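Local coordinates for mitogen-activated protein kinase, putative (Map kinase-like protein) (Leishmania major, PDB 3PG1) that probably transfers phosphate from ATP to serine and threonine residues of other proteins as a MAP kinase, at residues 148-152 with 153-157; 209-212 with 213-217. All coordinates share one frame; numbering follows the deposited sequence. Where two conformers were deposited one is given.

Contact 1 of 2, residues 148-152 with 153-157; sequences HVLHE and AGVVH
With CG anti to its carbonyl carbon (chi1 -65°), H151 carries its imidazole forward from the end of helix 133-152 until the ring edge meets the backbone of V155. CD2 lies 3.2 Å from V155 O, which sits in the plane of the ring. The same pose lets NE2 hydrogen-bond to D216 of helix 214-229, which helps fix how the imidazole is turned. L150, its CG likewise anti to the carbonyl carbon, offers its two methyls to the departing chain: CD2 lies 4.3 Å from V155 CG1, and CD1 lies 4.2 Å from H157 CB. The carbonyl oxygen of L150 is gripped from opposite faces of its plane. A153 N donates at 2.9 Å to L150 O, and V155 N reaches the same L150 O at 3.0 Å with a straighter N-H (159°). H151 O takes G154 N at 3.0 Å. G154 has the positive phi (75°) expected of a C-prime residue, a backbone shape that glycine adopts readily. On the helix itself, CG of the last helical residue, E152, rests 3.5 Å above one face of the ring of H148, one turn earlier, toward its rim. Farther along, V155 touches L82 of helix 70-85, while H157 gives its NE2 to C176 O, just ahead of the DFN sequence that replaces the usual DFG, and its ND1 pairs with D159 N. The paired bonds V155 N to L150 O and G154 N to H151 O, with G154 as C-prime residue, define a Schellman motif; it ends kinase helix E and delivers the chain to the HRD motif that opens the catalytic loop.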
loop_
_atom_site.group_PDB
_atom_site.type_symbol
_atom_site.label_atom_id
_atom_site.label_comp_id
_atom_site.label_asym_id
_atom_site.label_seq_id
_atom_site.Cartn_x
_atom_site.Cartn_y
_atom_site.Cartn_z
ATOM N N HIS A 148 8.898 -7.022 1.662
ATOM C CA HIS A 148 10.353 -7.209 1.695
ATOM C C HIS A 148 10.993 -6.397 0.542
ATOM O O HIS A 148 11.984 -5.737 0.758
ATOM C CB HIS A 148 10.722 -8.713 1.530
ATOM C CG HIS A 148 12.210 -8.960 1.697
ATOM N ND1 HIS A 148 12.823 -8.856 2.943
ATOM C CD2 HIS A 148 13.135 -9.359 0.781
ATOM C CE1 HIS A 148 14.120 -9.089 2.725
ATOM N NE2 HIS A 148 14.335 -9.457 1.455
ATOM N N VAL A 149 10.423 -6.476 -0.669
ATOM C CA VAL A 149 10.929 -5.788 -1.860
ATOM C C VAL A 149 10.870 -4.256 -1.627
ATOM O O VAL A 149 11.856 -3.554 -1.879
ATOM C CB VAL A 149 10.196 -6.256 -3.170
ATOM C CG1 VAL A 149 10.664 -5.437 -4.393
ATOM C CG2 VAL A 149 10.451 -7.747 -3.405
ATOM N N LEU A 150 9.745 -3.757 -1.130
ATOM C CA LEU A 150 9.654 -2.330 -0.846
ATOM C C LEU A 150 10.725 -1.931 0.199
ATOM O O LEU A 150 11.529 -1.043 -0.056
ATOM C CB LEU A 150 8.251 -1.989 -0.283
ATOM C CG LEU A 150 7.047 -2.132 -1.229
ATOM C CD1 LEU A 150 5.741 -1.840 -0.452
ATOM C CD2 LEU A 150 7.174 -1.230 -2.474
ATOM N N HIS A 151 10.809 -2.682 1.301
ATOM C CA HIS A 151 11.733 -2.392 2.423
ATOM C C HIS A 151 13.187 -2.456 2.003
ATOM O O HIS A 151 13.977 -1.602 2.447
ATOM C CB HIS A 151 11.462 -3.328 3.602
ATOM C CG HIS A 151 10.107 -3.139 4.235
ATOM N ND1 HIS A 151 9.638 -4.020 5.198
ATOM C CD2 HIS A 151 9.152 -2.199 3.987
ATOM C CE1 HIS A 151 8.414 -3.593 5.502
ATOM N NE2 HIS A 151 8.066 -2.530 4.754
ATOM N N GLU A 152 13.523 -3.389 1.081
ATOM C CA GLU A 152 14.907 -3.511 0.579
ATOM C C GLU A 152 15.303 -2.258 -0.231
ATOM O O GLU A 152 16.484 -1.908 -0.268
ATOM C CB GLU A 152 15.129 -4.829 -0.208
ATOM C CG GLU A 152 15.091 -6.077 0.681
ATOM C CD GLU A 152 16.201 -6.111 1.711
ATOM O OE1 GLU A 152 17.366 -6.151 1.274
ATOM O OE2 GLU A 152 15.939 -5.906 2.915
ATOM N N ALA A 153 14.322 -1.555 -0.815
ATOM C CA ALA A 153 14.582 -0.298 -1.529
ATOM C C ALA A 153 14.412 0.961 -0.610
ATOM O O ALA A 153 14.466 2.078 -1.121
ATOM C CB ALA A 153 13.648 -0.181 -2.725
ATOM N N GLY A 154 14.248 0.775 0.703
ATOM C CA GLY A 154 14.054 1.874 1.658
ATOM C C GLY A 154 12.660 2.491 1.625
ATOM O O GLY A 154 12.455 3.608 2.099
ATOM N N VAL A 155 11.684 1.782 1.052
ATOM C CA VAL A 155 10.334 2.312 0.939
ATOM C C VAL A 155 9.445 1.686 1.982
ATOM O O VAL A 155 9.419 0.461 2.139
ATOM C CB VAL A 155 9.827 2.125 -0.529
ATOM C CG1 VAL A 155 8.339 2.519 -0.692
ATOM C CG2 VAL A 155 10.703 2.931 -1.476
ATOM N N VAL A 156 8.703 2.518 2.684
ATOM C CA VAL A 156 7.772 2.040 3.698
ATOM C C VAL A 156 6.371 2.237 3.136
ATOM O O VAL A 156 6.066 3.338 2.636
ATOM C CB VAL A 156 7.983 2.814 5.032
ATOM C CG1 VAL A 156 6.972 2.350 6.096
ATOM C CG2 VAL A 156 9.433 2.608 5.538
ATOM N N HIS A 157 5.516 1.181 3.191
ATOM C CA HIS A 157 4.150 1.319 2.652
ATOM C C HIS A 157 3.403 2.314 3.502
ATOM O O HIS A 157 2.943 3.342 3.002
ATOM C CB HIS A 157 3.388 -0.049 2.583
ATOM C CG HIS A 157 2.113 0.023 1.802
ATOM N ND1 HIS A 157 1.111 0.926 2.126
ATOM C CD2 HIS A 157 1.739 -0.659 0.688
ATOM C CE1 HIS A 157 0.176 0.779 1.201
ATOM N NE2 HIS A 157 0.516 -0.162 0.312
#

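Contact 2 of 2, residues 209-212 with 213-217; sequences KGFT and KLVDM
The phenyl ring of F211 is met obliquely by CG1 of V215, and the closest approach between the two side chains falls at the root of the ring, 3.7 Å from F211 CB to V215 CG1. R158 and L204 also pack on F211, so the aromatic group joins helix 202-205 and the HRD segment to the start of helix 214-229. V215 lies beside the T212 carbonyl as well, its CG2 3.4 Å and its CG1 3.5 Å from T212 O. That oxygen is held by V215 N at 3.0 Å from T212 O, through an almost straight N-H (170°). On T212, chi1 of 74° sets OG1 between the backbone N and the carbonyl carbon, where it faces the first turn and accepts a weak bond from L214 N, 3.3 Å from T212 OG1. CB of L214 comes to 3.8 Å from the same T212 OG1. OG1 with L214 N makes an ST turn, weakly bonded, and the T212 O to V215 N bond closes the turn beside it; with this weak capping bond, T212 leads into kinase helix F.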
loop_
_atom_site.group_PDB
_atom_site.type_symbol
_atom_site.label_atom_id
_atom_site.label_comp_id
_atom_site.label_asym_id
_atom_site.label_seq_id
_atom_site.Cartn_x
_atom_site.Cartn_y
_atom_site.Cartn_z
ATOM N N LYS A 209 7.084 10.254 15.180
ATOM C CA LYS A 209 7.698 10.708 13.928
ATOM C C LYS A 209 8.827 9.754 13.449
ATOM O O LYS A 209 9.160 9.752 12.267
ATOM C CB LYS A 209 8.229 12.151 14.090
ATOM C CG LYS A 209 9.244 12.336 15.214
ATOM C CD LYS A 209 10.565 12.919 14.731
ATOM C CE LYS A 209 11.325 13.610 15.845
ATOM N NZ LYS A 209 11.696 12.682 16.951
ATOM N N GLY A 210 9.409 8.993 14.377
ATOM C CA GLY A 210 10.509 8.081 14.081
ATOM C C GLY A 210 10.060 6.684 13.667
ATOM O O GLY A 210 10.815 5.714 13.847
ATOM N N PHE A 211 8.835 6.547 13.116
ATOM C CA PHE A 211 8.354 5.214 12.691
ATOM C C PHE A 211 9.277 4.693 11.575
ATOM O O PHE A 211 9.917 5.482 10.836
ATOM C CB PHE A 211 6.886 5.239 12.196
ATOM C CG PHE A 211 6.737 6.009 10.912
ATOM C CD1 PHE A 211 6.544 7.394 10.927
ATOM C CD2 PHE A 211 6.790 5.361 9.684
ATOM C CE1 PHE A 211 6.401 8.108 9.733
ATOM C CE2 PHE A 211 6.652 6.077 8.491
ATOM C CZ PHE A 211 6.480 7.447 8.524
ATOM N N THR A 212 9.274 3.367 11.404
ATOM C CA THR A 212 10.125 2.721 10.405
ATOM C C THR A 212 9.321 1.705 9.582
ATOM O O THR A 212 8.114 1.579 9.750
ATOM C CB THR A 212 11.348 2.048 11.108
ATOM O OG1 THR A 212 10.932 0.847 11.796
ATOM C CG2 THR A 212 12.110 3.009 12.063
ATOM N N LYS A 213 10.022 0.911 8.751
ATOM C CA LYS A 213 9.414 -0.152 7.929
ATOM C C LYS A 213 8.670 -1.188 8.797
ATOM O O LYS A 213 7.761 -1.857 8.296
ATOM C CB LYS A 213 10.505 -0.842 7.071
ATOM C CG LYS A 213 11.596 -1.500 7.895
ATOM C CD LYS A 213 12.712 -1.940 6.912
ATOM C CE LYS A 213 13.927 -2.476 7.610
ATOM N NZ LYS A 213 15.043 -2.659 6.644
ATOM N N LEU A 214 9.020 -1.281 10.115
ATOM C CA LEU A 214 8.257 -2.180 11.007
ATOM C C LEU A 214 6.781 -1.885 11.169
ATOM O O LEU A 214 6.001 -2.799 11.488
ATOM C CB LEU A 214 8.935 -2.304 12.369
ATOM C CG LEU A 214 10.178 -3.191 12.165
ATOM C CD1 LEU A 214 11.209 -2.862 13.109
ATOM C CD2 LEU A 214 9.765 -4.681 12.074
ATOM N N VAL A 215 6.356 -0.657 10.828
ATOM C CA VAL A 215 4.897 -0.396 10.857
ATOM C C VAL A 215 4.151 -1.355 9.883
ATOM O O VAL A 215 3.000 -1.753 10.133
ATOM C CB VAL A 215 4.509 1.087 10.605
ATOM C CG1 VAL A 215 5.163 2.012 11.638
ATOM C CG2 VAL A 215 4.771 1.527 9.159
ATOM N N ASP A 216 4.808 -1.690 8.749
ATOM C CA ASP A 216 4.192 -2.573 7.754
ATOM C C ASP A 216 4.015 -3.989 8.255
ATOM O O ASP A 216 3.074 -4.664 7.815
ATOM C CB ASP A 216 4.966 -2.587 6.414
ATOM C CG ASP A 216 4.938 -1.248 5.696
ATOM O OD1 ASP A 216 5.833 -1.012 4.855
ATOM O OD2 ASP A 216 4.003 -0.441 5.965
ATOM N N MET A 217 4.927 -4.445 9.137
ATOM C CA MET A 217 4.880 -5.786 9.721
ATOM C C MET A 217 3.657 -5.904 10.638
ATOM O O MET A 217 3.028 -6.959 10.686
ATOM C CB MET A 217 6.203 -6.126 10.452
ATOM C CG MET A 217 7.338 -6.494 9.502
ATOM S SD MET A 217 6.875 -7.717 8.245
ATOM C CE MET A 217 6.666 -9.163 9.270
#

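In the fold
Following the chain, contact 1 comes first: 148-157 closes the tight turn that ends helix 133-152 and starts the catalytic loop. Contact 2 follows later, where 209-217 leaves a loop and turns into helix 214-229. The two are in series, neither nested nor crossed, yet their centres lie 11 Å apart and they touch. The polar join is the carboxylate of D216, which, already held by H151, also takes H157 N, while V156 packs against K213. OD2 of D216 binds R158 N, so helix F holds the HRD backbone, as is characteristic of protein kinases. Together the contacts tie helices E and F to the catalytic loop within the C-lobe.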